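Local structure of CurF (Lyngbya majuscula, 5DP2) at residues F60-K65 against L106-N111; A126-L131 against A137-S142; S132-A137 against Y313-S318; V176-F181 against D297-L302. The protein probably forms the cyclopropane ring of curacin A as an NADP-binding enoyl reductase domain of a polyketide synthase. All blocks are in the same frame, centred on the assembly; numbering follows the deposited sequence. Where two conformers were deposited one is given.

Overall arrangement
Contact 1 closes before the others open; contacts 2 and 3 alternate along the chain, and contact 4 is nested in the loop closed by contact 3. Contact 1 and contact 2 touch: F140 CZ lies 3.5 Å from A107 CA. Contact 2 and contact 3 share A137, and their centres are about 11 Å apart. Contact 4 comes within about 5 Å of contact 2 at the nearest atoms but does not touch it. Contacts 1 and 4 lie on opposite sides of the chain's centre, with centres about 25 Å apart. From side chain to bound NADP, Y108 is about 9 Å away, Y313 about 11 Å, and I139 and L178 about 12 Å.

Contact 1: residues F60-K65 against L106-N111; sequences FQEYIK and LAYPGN
E62 OE2 is gripped by a salt bridge from R51 NH1 and a hydrogen bond from N55 ND2, while the other carboxylate oxygen, OE1, faces Y108 through a water. Water 1 donates to E62 OE1 at 2.8 Å. It is also hydrogen-bonded to Y108 OH at 2.7 Å, and there it lies at the edge of the ring, in its plane. E62 OE1 and Y108 OH are themselves 4.4 Å apart, too far for a direct bond. The side chains of I64 and Y108 approach each other from opposite directions. I64 CG2 meets the ring edge near the ring plane, 3.7 Å from Y108 OH and 4.3 Å from Y108 CE2. The branch is set by the first torsion, which holds CG2 anti to the backbone N and CG1 beside it. I64 CD1, at the end of the other branch, also lies 3.7 Å from Y108 OH, so two methyls pack against one oxygen. The same isoleucine touches S282, D283 and V286 of helix 281-287. Y108 sits just after strand 103-107, and its ring also packs on M141 of helix 140-153. The contact is buried and joins two loops of the GroES-like part. Its chemistry implies that one water links the phenol to OE1 in a buried place, and that the bonds from R51 and N55 to OE2 probably fix the carboxylate so that OE1 meets the water.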
loop_
_atom_site.group_PDB
_atom_site.type_symbol
_atom_site.label_atom_id
_atom_site.label_comp_id
_atom_site.label_asym_id
_atom_site.label_seq_id
_atom_site.Cartn_x
_atom_site.Cartn_y
_atom_site.Cartn_z
ATOM N N PHE A 60 6.428 14.414 -2.927
ATOM C CA PHE A 60 6.213 14.161 -1.495
ATOM C C PHE A 60 7.575 13.860 -0.903
ATOM O O PHE A 60 8.256 12.940 -1.362
ATOM C CB PHE A 60 5.265 12.971 -1.241
ATOM C CG PHE A 60 4.860 12.818 0.207
ATOM C CD1 PHE A 60 5.717 12.245 1.156
ATOM C CD2 PHE A 60 3.622 13.243 0.629
ATOM C CE1 PHE A 60 5.360 12.154 2.488
ATOM C CE2 PHE A 60 3.256 13.136 1.964
ATOM C CZ PHE A 60 4.124 12.581 2.893
ATOM N N GLN A 61 7.963 14.618 0.118
ATOM C CA GLN A 61 9.256 14.400 0.762
ATOM C C GLN A 61 9.106 13.621 2.070
ATOM O O GLN A 61 8.332 14.023 2.945
ATOM C CB GLN A 61 9.980 15.716 1.032
ATOM C CG GLN A 61 11.387 15.465 1.506
ATOM C CD GLN A 61 12.170 16.734 1.633
ATOM O OE1 GLN A 61 12.489 17.169 2.753
ATOM N NE2 GLN A 61 12.503 17.342 0.496
ATOM N N GLU A 62 9.788 12.485 2.175
ATOM C CA GLU A 62 9.694 11.730 3.416
ATOM C C GLU A 62 10.236 12.532 4.592
ATOM O O GLU A 62 11.296 13.173 4.488
ATOM C CB GLU A 62 10.494 10.423 3.307
ATOM C CG GLU A 62 9.910 9.445 2.308
ATOM C CD GLU A 62 8.527 9.014 2.674
ATOM O OE1 GLU A 62 8.343 8.534 3.823
ATOM O OE2 GLU A 62 7.594 9.118 1.828
ATOM N N TYR A 63 9.548 12.431 5.727
ATOM C CA TYR A 63 10.024 12.947 7.018
ATOM C C TYR A 63 10.339 11.803 8.000
ATOM O O TYR A 63 11.034 12.032 8.992
ATOM C CB TYR A 63 9.009 13.948 7.638
ATOM C CG TYR A 63 7.652 13.350 7.785
ATOM C CD1 TYR A 63 7.357 12.561 8.890
ATOM C CD2 TYR A 63 6.681 13.466 6.787
ATOM C CE1 TYR A 63 6.147 11.904 9.006
ATOM C CE2 TYR A 63 5.483 12.798 6.879
ATOM C CZ TYR A 63 5.208 12.021 7.990
ATOM O OH TYR A 63 4.026 11.349 8.039
ATOM N N ILE A 64 9.839 10.589 7.748
ATOM C CA ILE A 64 10.144 9.461 8.614
ATOM C C ILE A 64 11.629 9.126 8.461
ATOM O O ILE A 64 12.113 8.827 7.366
ATOM C CB ILE A 64 9.223 8.278 8.279
ATOM C CG1 ILE A 64 7.835 8.607 8.839
ATOM C CG2 ILE A 64 9.773 6.980 8.833
ATOM C CD1 ILE A 64 6.767 7.629 8.477
ATOM N N LYS A 65 12.351 9.121 9.589
ATOM C CA LYS A 65 13.793 8.975 9.531
ATOM C C LYS A 65 14.227 7.575 9.099
ATOM O O LYS A 65 15.295 7.426 8.527
ATOM C CB LYS A 65 14.434 9.443 10.839
ATOM C CG LYS A 65 14.372 10.983 10.962
ATOM C CD LYS A 65 15.131 11.635 12.061
ATOM C CE LYS A 65 15.263 13.116 11.713
ATOM N NZ LYS A 65 15.945 13.889 12.780
ATOM N N LEU A 106 8.536 -8.573 5.147
ATOM C CA LEU A 106 9.140 -7.477 5.908
ATOM C C LEU A 106 8.101 -6.376 6.087
ATOM O O LEU A 106 7.587 -5.821 5.098
ATOM C CB LEU A 106 10.386 -6.944 5.221
ATOM C CG LEU A 106 11.536 -7.949 5.033
ATOM C CD1 LEU A 106 11.440 -8.707 3.727
ATOM C CD2 LEU A 106 12.885 -7.218 5.146
ATOM N N ALA A 107 7.813 -6.050 7.350
ATOM C CA ALA A 107 6.817 -5.023 7.693
ATOM C C ALA A 107 7.509 -3.662 7.748
ATOM O O ALA A 107 8.345 -3.418 8.626
ATOM C CB ALA A 107 6.208 -5.365 9.046
ATOM N N TYR A 108 7.185 -2.784 6.806
ATOM C CA TYR A 108 7.707 -1.423 6.748
ATOM C C TYR A 108 9.212 -1.336 7.033
ATOM O O TYR A 108 9.655 -0.564 7.882
ATOM C CB TYR A 108 6.904 -0.453 7.659
ATOM C CG TYR A 108 7.160 1.001 7.313
ATOM C CD1 TYR A 108 6.810 1.498 6.060
ATOM C CD2 TYR A 108 7.787 1.879 8.202
ATOM C CE1 TYR A 108 7.110 2.814 5.695
ATOM C CE2 TYR A 108 8.089 3.181 7.849
ATOM C CZ TYR A 108 7.762 3.646 6.592
ATOM O OH TYR A 108 8.102 4.941 6.274
ATOM N N PRO A 109 10.043 -2.049 6.254
ATOM C CA PRO A 109 11.493 -1.925 6.469
ATOM C C PRO A 109 12.021 -0.548 6.056
ATOM O O PRO A 109 12.930 -0.024 6.709
ATOM C CB PRO A 109 12.066 -3.044 5.600
ATOM C CG PRO A 109 11.035 -3.302 4.547
ATOM C CD PRO A 109 9.723 -3.082 5.258
ATOM N N GLY A 110 11.477 0.010 4.961
ATOM C CA GLY A 110 11.929 1.285 4.422
ATOM C C GLY A 110 13.061 1.220 3.413
ATOM O O GLY A 110 13.306 2.209 2.719
ATOM N N ASN A 111 13.726 0.056 3.379
ATOM C CA ASN A 111 14.913 -0.186 2.541
ATOM C C ASN A 111 14.847 -1.553 1.852
ATOM O O ASN A 111 15.867 -2.144 1.530
ATOM C CB ASN A 111 16.195 -0.083 3.379
ATOM C CG ASN A 111 16.266 -1.118 4.484
ATOM O OD1 ASN A 111 15.256 -1.735 4.829
ATOM N ND2 ASN A 111 17.438 -1.306 5.054
HETATM O O HOH W 1 7.445 5.923 3.837
#

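Contact 2: residues A126-L131 against A137-S142; sequences AKPSDL and ATIFMS
I139 points its CD1 methyl at L131, and the two side chains meet tip to tip. I139 CD1 and L131 CD1 are 3.8 Å apart. The reach comes from an extended isoleucine: CG1 is anti to the carbonyl carbon (chi1 -65°) and CD1 continues the chain outward. The same methyl lies 4.4 Å from P128 CG, a looser touch on that ring carbon. No hydrogen bond crosses between the segments, and the contact is purely apolar. The loop 126-131 is shaped by its own polar bonds. P128 to L131 form a type I beta turn, closed by a weak bond of 3.3 Å from L131 N to P128 O. K127 runs out extended and bends only at its last torsion, which brings NZ to two carbonyls of the turn. Its NZ donates to L131 O at 2.6 Å and to P128 O at 3.0 Å. It approaches both carbonyls from out of their planes, tilted by 22° at L131 and 33° at P128. One ammonium group thus bridges the first and last residues of the turn, which should stiffen it and keep P128 and L131 turned to I139. E103 offers K127 NZ a further ion pair, but a long and weak one. The chain from L131 to I139 is short and passes through helix 133-136. I139 lies near the start of helix 140-153 and also packs on W296 and F303 of helix 290-305. P128 rests on W296 too, and on I105 of strand 103-107, so the contact lies between helix 290-305 and the strands of the mixed sheet.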
loop_
_atom_site.group_PDB
_atom_site.type_symbol
_atom_site.label_atom_id
_atom_site.label_comp_id
_atom_site.label_asym_id
_atom_site.label_seq_id
_atom_site.Cartn_x
_atom_site.Cartn_y
_atom_site.Cartn_z
ATOM N N ALA A 126 5.651 -14.143 9.222
ATOM C CA ALA A 126 5.783 -15.388 8.476
ATOM C C ALA A 126 5.023 -15.317 7.149
ATOM O O ALA A 126 3.831 -14.987 7.100
ATOM C CB ALA A 126 5.268 -16.555 9.312
ATOM N N LYS A 127 5.725 -15.634 6.068
ATOM C CA LYS A 127 5.106 -15.649 4.737
ATOM C C LYS A 127 4.095 -16.811 4.649
ATOM O O LYS A 127 4.424 -17.912 5.060
ATOM C CB LYS A 127 6.166 -15.868 3.667
ATOM C CG LYS A 127 5.598 -15.920 2.256
ATOM C CD LYS A 127 6.714 -16.193 1.282
ATOM C CE LYS A 127 6.248 -16.929 0.078
ATOM N NZ LYS A 127 5.911 -18.360 0.423
ATOM N N PRO A 128 2.907 -16.594 4.053
ATOM C CA PRO A 128 2.011 -17.732 3.791
ATOM C C PRO A 128 2.730 -18.775 2.906
ATOM O O PRO A 128 3.244 -18.454 1.843
ATOM C CB PRO A 128 0.831 -17.070 3.046
ATOM C CG PRO A 128 0.837 -15.643 3.526
ATOM C CD PRO A 128 2.289 -15.316 3.636
ATOM N N SER A 129 2.809 -20.025 3.353
ATOM C CA SER A 129 3.682 -21.000 2.703
ATOM C C SER A 129 3.268 -21.401 1.290
ATOM O O SER A 129 4.124 -21.753 0.482
ATOM C CB SER A 129 3.809 -22.248 3.556
ATOM O OG SER A 129 2.552 -22.864 3.737
ATOM N N ASP A 130 1.970 -21.311 0.984
ATOM C CA ASP A 130 1.495 -21.774 -0.324
ATOM C C ASP A 130 1.568 -20.710 -1.419
ATOM O O ASP A 130 1.354 -21.009 -2.590
ATOM C CB ASP A 130 0.065 -22.331 -0.235
ATOM C CG ASP A 130 -0.015 -23.592 0.595
ATOM O OD1 ASP A 130 0.975 -24.348 0.651
ATOM O OD2 ASP A 130 -1.068 -23.835 1.211
ATOM N N LEU A 131 1.933 -19.484 -1.062
ATOM C CA LEU A 131 2.097 -18.418 -2.042
ATOM C C LEU A 131 3.545 -18.371 -2.524
ATOM O O LEU A 131 4.481 -18.651 -1.779
ATOM C CB LEU A 131 1.713 -17.082 -1.435
ATOM C CG LEU A 131 0.285 -16.945 -0.969
ATOM C CD1 LEU A 131 0.047 -15.537 -0.435
ATOM C CD2 LEU A 131 -0.695 -17.283 -2.085
ATOM N N ALA A 137 4.501 -10.816 -2.179
ATOM C CA ALA A 137 4.971 -9.426 -2.273
ATOM C C ALA A 137 3.847 -8.457 -2.588
ATOM O O ALA A 137 4.063 -7.250 -2.482
ATOM C CB ALA A 137 6.076 -9.306 -3.303
ATOM N N THR A 138 2.660 -8.946 -2.971
ATOM C CA THR A 138 1.542 -8.041 -3.216
ATOM C C THR A 138 0.776 -7.672 -1.959
ATOM O O THR A 138 -0.111 -6.816 -2.033
ATOM C CB THR A 138 0.554 -8.630 -4.253
ATOM O OG1 THR A 138 -0.204 -9.709 -3.677
ATOM C CG2 THR A 138 1.210 -9.041 -5.528
ATOM N N ILE A 139 1.072 -8.296 -0.811
ATOM C CA ILE A 139 0.140 -8.249 0.322
ATOM C C ILE A 139 0.258 -7.029 1.235
ATOM O O ILE A 139 -0.738 -6.370 1.509
ATOM C CB ILE A 139 0.267 -9.549 1.179
ATOM C CG1 ILE A 139 -0.171 -10.762 0.366
ATOM C CG2 ILE A 139 -0.528 -9.406 2.472
ATOM C CD1 ILE A 139 0.057 -12.086 1.056
ATOM N N PHE A 140 1.459 -6.776 1.789
ATOM C CA PHE A 140 1.555 -5.998 3.030
ATOM C C PHE A 140 0.946 -4.595 2.966
ATOM O O PHE A 140 -0.022 -4.299 3.673
ATOM C CB PHE A 140 3.029 -5.936 3.499
ATOM C CG PHE A 140 3.222 -5.208 4.794
ATOM C CD1 PHE A 140 3.018 -5.852 6.019
ATOM C CD2 PHE A 140 3.578 -3.867 4.817
ATOM C CE1 PHE A 140 3.166 -5.163 7.208
ATOM C CE2 PHE A 140 3.735 -3.175 6.009
ATOM C CZ PHE A 140 3.512 -3.829 7.206
ATOM N N MET A 141 1.521 -3.686 2.181
ATOM C CA MET A 141 1.065 -2.325 2.315
ATOM C C MET A 141 -0.388 -2.177 1.847
ATOM O O MET A 141 -1.194 -1.489 2.492
ATOM C CB MET A 141 2.005 -1.371 1.593
ATOM C CG MET A 141 1.722 0.079 1.854
ATOM S SD MET A 141 1.835 0.652 3.549
ATOM C CE MET A 141 3.608 0.820 3.716
ATOM N N SER A 142 -0.739 -2.794 0.732
ATOM C CA SER A 142 -2.081 -2.591 0.174
ATOM C C SER A 142 -3.174 -3.180 1.084
ATOM O O SER A 142 -4.174 -2.518 1.364
ATOM C CB SER A 142 -2.167 -3.141 -1.237
ATOM O OG SER A 142 -1.254 -2.504 -2.112
#

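Contact 3: residues S132-A137 against Y313-S318; sequences SMVEAA and YKVFPS
The short helix 133-136 runs beside strand 313-317, with V134 CA 7.8 Å from V315 CA. V134 sets a methyl on the tyrosine: its CG1 stands over one face of the Y313 ring, 3.5 Å from the centroid and 19° off the normal, a CH-pi contact. The two side chains cross at about a right angle. Y313 CG lies between the backbone N and the carbonyl carbon (chi1 62°), which turns the ring under the helix. V315 adds an apolar touch, with its CG2 3.6 Å from V134 CG1. E135 CG packs obliquely at 4.0 Å from Y313 CE2. V134 and E135 were each deposited in two conformers, so these side-chain details describe one of them. Beyond the ring, two waters tie Y313 OH to the start of the helix. Water 2 joins it to S132 OG, and water 3 joins it to E135 OE2, to which it donates at 2.9 Å. The N-terminal end of the helix is capped by its own residues. E135 N donates to S132 OG at 3.0 Å. In return, S132 N donates to E135 OE1 at 3.0 Å, nearly straight at 170°; OE1 accepts with its anti lone pair, the one away from OE2. The pair is a capping box with S132 as N-cap, and it forms at the surface, where the helix N-terminus meets an edge of the mixed sheet.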
loop_
_atom_site.group_PDB
_atom_site.type_symbol
_atom_site.label_atom_id
_atom_site.label_comp_id
_atom_site.label_asym_id
_atom_site.label_seq_id
_atom_site.Cartn_x
_atom_site.Cartn_y
_atom_site.Cartn_z
ATOM N N SER A 132 3.737 -17.978 -3.779
ATOM C CA SER A 132 5.082 -17.665 -4.259
ATOM C C SER A 132 5.603 -16.373 -3.615
ATOM O O SER A 132 4.818 -15.595 -3.049
ATOM C CB SER A 132 5.070 -17.552 -5.772
ATOM O OG SER A 132 4.388 -16.368 -6.144
ATOM N N MET A 133 6.916 -16.143 -3.719
ATOM C CA MET A 133 7.459 -14.866 -3.274
ATOM C C MET A 133 6.788 -13.674 -3.948
ATOM O O MET A 133 6.414 -12.714 -3.283
ATOM C CB MET A 133 8.981 -14.810 -3.462
ATOM C CG MET A 133 9.765 -15.706 -2.517
ATOM S SD MET A 133 9.804 -15.023 -0.864
ATOM C CE MET A 133 10.664 -16.299 0.011
ATOM N N VAL A 134 6.625 -13.738 -5.272
ATOM C CA VAL A 134 6.009 -12.624 -5.993
ATOM C C VAL A 134 4.564 -12.404 -5.548
ATOM O O VAL A 134 4.129 -11.280 -5.362
ATOM C CB VAL A 134 6.126 -12.859 -7.505
ATOM C CG1 VAL A 134 5.182 -11.948 -8.266
ATOM C CG2 VAL A 134 7.567 -12.617 -7.954
ATOM N N GLU A 135 3.804 -13.495 -5.383
ATOM C CA GLU A 135 2.432 -13.364 -4.886
ATOM C C GLU A 135 2.384 -12.727 -3.508
ATOM O O GLU A 135 1.593 -11.829 -3.233
ATOM C CB GLU A 135 1.757 -14.736 -4.827
ATOM C CG GLU A 135 1.291 -15.249 -6.174
ATOM C CD GLU A 135 0.710 -16.648 -6.120
ATOM O OE1 GLU A 135 1.254 -17.517 -5.390
ATOM O OE2 GLU A 135 -0.271 -16.881 -6.862
ATOM N N ALA A 136 3.245 -13.211 -2.618
ATOM C CA ALA A 136 3.259 -12.694 -1.252
ATOM C C ALA A 136 3.687 -11.232 -1.198
ATOM O O ALA A 136 3.280 -10.503 -0.309
ATOM C CB ALA A 136 4.125 -13.552 -0.341
ATOM N N ALA A 137 4.501 -10.816 -2.179
ATOM C CA ALA A 137 4.971 -9.426 -2.273
ATOM C C ALA A 137 3.847 -8.457 -2.588
ATOM O O ALA A 137 4.063 -7.250 -2.482
ATOM C CB ALA A 137 6.076 -9.306 -3.303
ATOM N N TYR A 313 -0.611 -8.869 -10.613
ATOM C CA TYR A 313 0.727 -8.276 -10.575
ATOM C C TYR A 313 1.403 -8.363 -11.936
ATOM O O TYR A 313 1.033 -9.141 -12.807
ATOM C CB TYR A 313 1.610 -8.932 -9.497
ATOM C CG TYR A 313 1.877 -10.412 -9.703
ATOM C CD1 TYR A 313 2.848 -10.848 -10.622
ATOM C CD2 TYR A 313 1.128 -11.377 -9.040
ATOM C CE1 TYR A 313 3.072 -12.196 -10.844
ATOM C CE2 TYR A 313 1.354 -12.730 -9.236
ATOM C CZ TYR A 313 2.328 -13.136 -10.142
ATOM O OH TYR A 313 2.542 -14.482 -10.360
ATOM N N LYS A 314 2.441 -7.541 -12.069
ATOM C CA LYS A 314 3.364 -7.575 -13.185
ATOM C C LYS A 314 4.788 -7.546 -12.619
ATOM O O LYS A 314 5.087 -6.689 -11.768
ATOM C CB LYS A 314 3.156 -6.402 -14.139
ATOM C CG LYS A 314 4.097 -6.507 -15.342
ATOM C CD LYS A 314 3.863 -5.445 -16.394
ATOM C CE LYS A 314 4.921 -5.475 -17.458
ATOM N NZ LYS A 314 4.726 -6.630 -18.360
ATOM N N VAL A 315 5.623 -8.475 -13.080
ATOM C CA VAL A 315 6.991 -8.600 -12.573
ATOM C C VAL A 315 7.974 -7.874 -13.490
ATOM O O VAL A 315 7.884 -7.946 -14.730
ATOM C CB VAL A 315 7.403 -10.072 -12.455
ATOM C CG1 VAL A 315 8.882 -10.249 -12.129
ATOM C CG2 VAL A 315 6.567 -10.789 -11.433
ATOM N N PHE A 316 8.931 -7.174 -12.863
ATOM C CA PHE A 316 10.091 -6.618 -13.522
ATOM C C PHE A 316 11.334 -7.141 -12.832
ATOM O O PHE A 316 11.383 -7.168 -11.591
ATOM C CB PHE A 316 10.109 -5.076 -13.402
ATOM C CG PHE A 316 9.041 -4.382 -14.205
ATOM C CD1 PHE A 316 7.737 -4.335 -13.769
ATOM C CD2 PHE A 316 9.349 -3.726 -15.380
ATOM C CE1 PHE A 316 6.752 -3.695 -14.508
ATOM C CE2 PHE A 316 8.362 -3.096 -16.129
ATOM C CZ PHE A 316 7.069 -3.078 -15.688
ATOM N N PRO A 317 12.378 -7.508 -13.575
ATOM C CA PRO A 317 13.646 -7.831 -12.919
ATOM C C PRO A 317 14.288 -6.554 -12.361
ATOM O O PRO A 317 14.036 -5.454 -12.826
ATOM C CB PRO A 317 14.468 -8.417 -14.066
ATOM C CG PRO A 317 13.971 -7.671 -15.273
ATOM C CD PRO A 317 12.488 -7.540 -15.046
ATOM N N SER A 318 15.186 -6.731 -11.389
ATOM C CA SER A 318 15.835 -5.605 -10.746
ATOM C C SER A 318 16.568 -4.676 -11.709
ATOM O O SER A 318 16.587 -3.456 -11.478
ATOM C CB SER A 318 16.822 -6.091 -9.682
ATOM O OG SER A 318 17.831 -6.915 -10.258
HETATM O O HOH W 2 3.942 -16.337 -8.818
HETATM O O HOH W 3 0.499 -16.104 -9.581
#

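Contact 4: residues V176-F181 against D297-L302; sequences VQLAQF and DDLALL
F181 holds its CG anti to the backbone N (chi1 171°), which swings the ring across to L302. With CG anti to the carbonyl carbon (chi1 -58°), the L302 branch is carried toward F181, and both methyls come to the ring. The side chains cross at about a right angle. L302 CD2 comes to 3.7 Å from F181 CZ, and L302 CD1 to 4.0 Å from F181 CE2. Both methyls lie on the same side of the ring plane, near its CZ end; CD2 comes in obliquely. Helix 170-181 is the crossover between the parallel strands 161-164 and 185-190, a beta-alpha-beta unit of the Rossmann fold that here binds NADP. Helix 290-305 packs against it, and L308 touches L178, L299 and L302. Deeper in, L178 CD2 and L299 CD2 lie 4.5 Å apart, a loose apolar touch next to helix 140-153. An alanine in place of L302 would remove both methyls and would probably open a gap beside F181, leaving the ring freer to turn. F181 is exposed in the assembly, while L178, L299 and L302 are buried.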
loop_
_atom_site.group_PDB
_atom_site.type_symbol
_atom_site.label_atom_id
_atom_site.label_comp_id
_atom_site.label_asym_id
_atom_site.label_seq_id
_atom_site.Cartn_x
_atom_site.Cartn_y
_atom_site.Cartn_z
ATOM N N VAL A 176 -11.253 -3.639 -2.694
ATOM C CA VAL A 176 -12.375 -4.356 -3.314
ATOM C C VAL A 176 -12.486 -5.758 -2.719
ATOM O O VAL A 176 -13.576 -6.204 -2.349
ATOM C CB VAL A 176 -12.249 -4.412 -4.860
ATOM C CG1 VAL A 176 -13.295 -5.351 -5.438
ATOM C CG2 VAL A 176 -12.387 -3.020 -5.465
ATOM N N GLN A 177 -11.371 -6.478 -2.641
ATOM C CA GLN A 177 -11.423 -7.827 -2.092
ATOM C C GLN A 177 -11.970 -7.807 -0.671
ATOM O O GLN A 177 -12.816 -8.638 -0.299
ATOM C CB GLN A 177 -10.043 -8.492 -2.066
ATOM C CG GLN A 177 -9.537 -8.971 -3.410
ATOM C CD GLN A 177 -8.392 -9.950 -3.224
ATOM O OE1 GLN A 177 -8.463 -10.839 -2.371
ATOM N NE2 GLN A 177 -7.360 -9.818 -4.035
ATOM N N LEU A 178 -11.477 -6.901 0.166
ATOM C CA LEU A 178 -11.916 -6.848 1.556
ATOM C C LEU A 178 -13.376 -6.419 1.683
ATOM O O LEU A 178 -14.138 -7.005 2.465
ATOM C CB LEU A 178 -11.006 -5.910 2.364
ATOM C CG LEU A 178 -9.693 -6.543 2.768
ATOM C CD1 LEU A 178 -8.697 -5.461 3.142
ATOM C CD2 LEU A 178 -9.895 -7.500 3.927
ATOM N N ALA A 179 -13.784 -5.398 0.932
ATOM C CA ALA A 179 -15.159 -4.964 1.004
ATOM C C ALA A 179 -16.119 -6.107 0.633
ATOM O O ALA A 179 -17.164 -6.269 1.269
ATOM C CB ALA A 179 -15.380 -3.748 0.122
ATOM N N GLN A 180 -15.762 -6.873 -0.386
ATOM C CA GLN A 180 -16.633 -8.003 -0.738
ATOM C C GLN A 180 -16.574 -9.129 0.283
ATOM O O GLN A 180 -17.617 -9.726 0.576
ATOM C CB GLN A 180 -16.321 -8.466 -2.135
ATOM C CG GLN A 180 -16.567 -7.335 -3.109
ATOM C CD GLN A 180 -16.756 -7.799 -4.515
ATOM O OE1 GLN A 180 -16.024 -8.647 -5.019
ATOM N NE2 GLN A 180 -17.780 -7.262 -5.157
ATOM N N PHE A 181 -15.407 -9.388 0.879
ATOM C CA PHE A 181 -15.307 -10.354 1.982
ATOM C C PHE A 181 -16.223 -9.965 3.148
ATOM O O PHE A 181 -16.831 -10.827 3.790
ATOM C CB PHE A 181 -13.839 -10.465 2.443
ATOM C CG PHE A 181 -13.646 -11.271 3.707
ATOM C CD1 PHE A 181 -13.756 -12.642 3.698
ATOM C CD2 PHE A 181 -13.418 -10.620 4.926
ATOM C CE1 PHE A 181 -13.612 -13.364 4.863
ATOM C CE2 PHE A 181 -13.269 -11.339 6.097
ATOM C CZ PHE A 181 -13.361 -12.715 6.060
ATOM N N ASP A 297 -2.393 -10.766 12.666
ATOM C CA ASP A 297 -3.167 -11.777 13.395
ATOM C C ASP A 297 -4.533 -11.989 12.736
ATOM O O ASP A 297 -5.052 -13.106 12.739
ATOM C CB ASP A 297 -3.386 -11.381 14.856
ATOM C CG ASP A 297 -2.156 -11.497 15.722
ATOM O OD1 ASP A 297 -1.238 -12.266 15.384
ATOM O OD2 ASP A 297 -2.148 -10.808 16.767
ATOM N N ASP A 298 -5.132 -10.935 12.193
ATOM C CA ASP A 298 -6.420 -11.054 11.492
ATOM C C ASP A 298 -6.251 -11.475 10.029
ATOM O O ASP A 298 -7.013 -12.299 9.514
ATOM C CB ASP A 298 -7.222 -9.746 11.537
ATOM C CG ASP A 298 -7.771 -9.402 12.906
ATOM O OD1 ASP A 298 -7.562 -10.144 13.876
ATOM O OD2 ASP A 298 -8.427 -8.356 12.980
ATOM N N LEU A 299 -5.259 -10.925 9.334
ATOM C CA LEU A 299 -5.155 -11.132 7.908
ATOM C C LEU A 299 -4.498 -12.464 7.539
ATOM O O LEU A 299 -4.803 -13.019 6.481
ATOM C CB LEU A 299 -4.374 -9.982 7.275
ATOM C CG LEU A 299 -5.123 -8.652 7.155
ATOM C CD1 LEU A 299 -4.150 -7.496 6.871
ATOM C CD2 LEU A 299 -6.167 -8.715 6.045
ATOM N N ALA A 300 -3.547 -12.965 8.333
ATOM C CA ALA A 300 -2.760 -14.128 7.925
ATOM C C ALA A 300 -3.659 -15.303 7.605
ATOM O O ALA A 300 -3.449 -16.019 6.623
ATOM C CB ALA A 300 -1.744 -14.523 9.001
ATOM N N LEU A 301 -4.644 -15.553 8.441
ATOM C CA LEU A 301 -5.460 -16.750 8.211
ATOM C C LEU A 301 -6.330 -16.605 6.954
ATOM O O LEU A 301 -6.678 -17.605 6.342
ATOM C CB LEU A 301 -6.275 -17.163 9.440
ATOM C CG LEU A 301 -7.360 -16.184 9.860
ATOM C CD1 LEU A 301 -8.695 -16.563 9.222
ATOM C CD2 LEU A 301 -7.502 -16.160 11.388
ATOM N N LEU A 302 -6.652 -15.357 6.558
ATOM C CA LEU A 302 -7.449 -15.142 5.357
ATOM C C LEU A 302 -6.638 -15.462 4.106
ATOM O O LEU A 302 -7.195 -15.976 3.122
ATOM C CB LEU A 302 -8.000 -13.711 5.314
ATOM C CG LEU A 302 -8.865 -13.304 6.496
ATOM C CD1 LEU A 302 -9.330 -11.879 6.327
ATOM C CD2 LEU A 302 -10.063 -14.224 6.683
#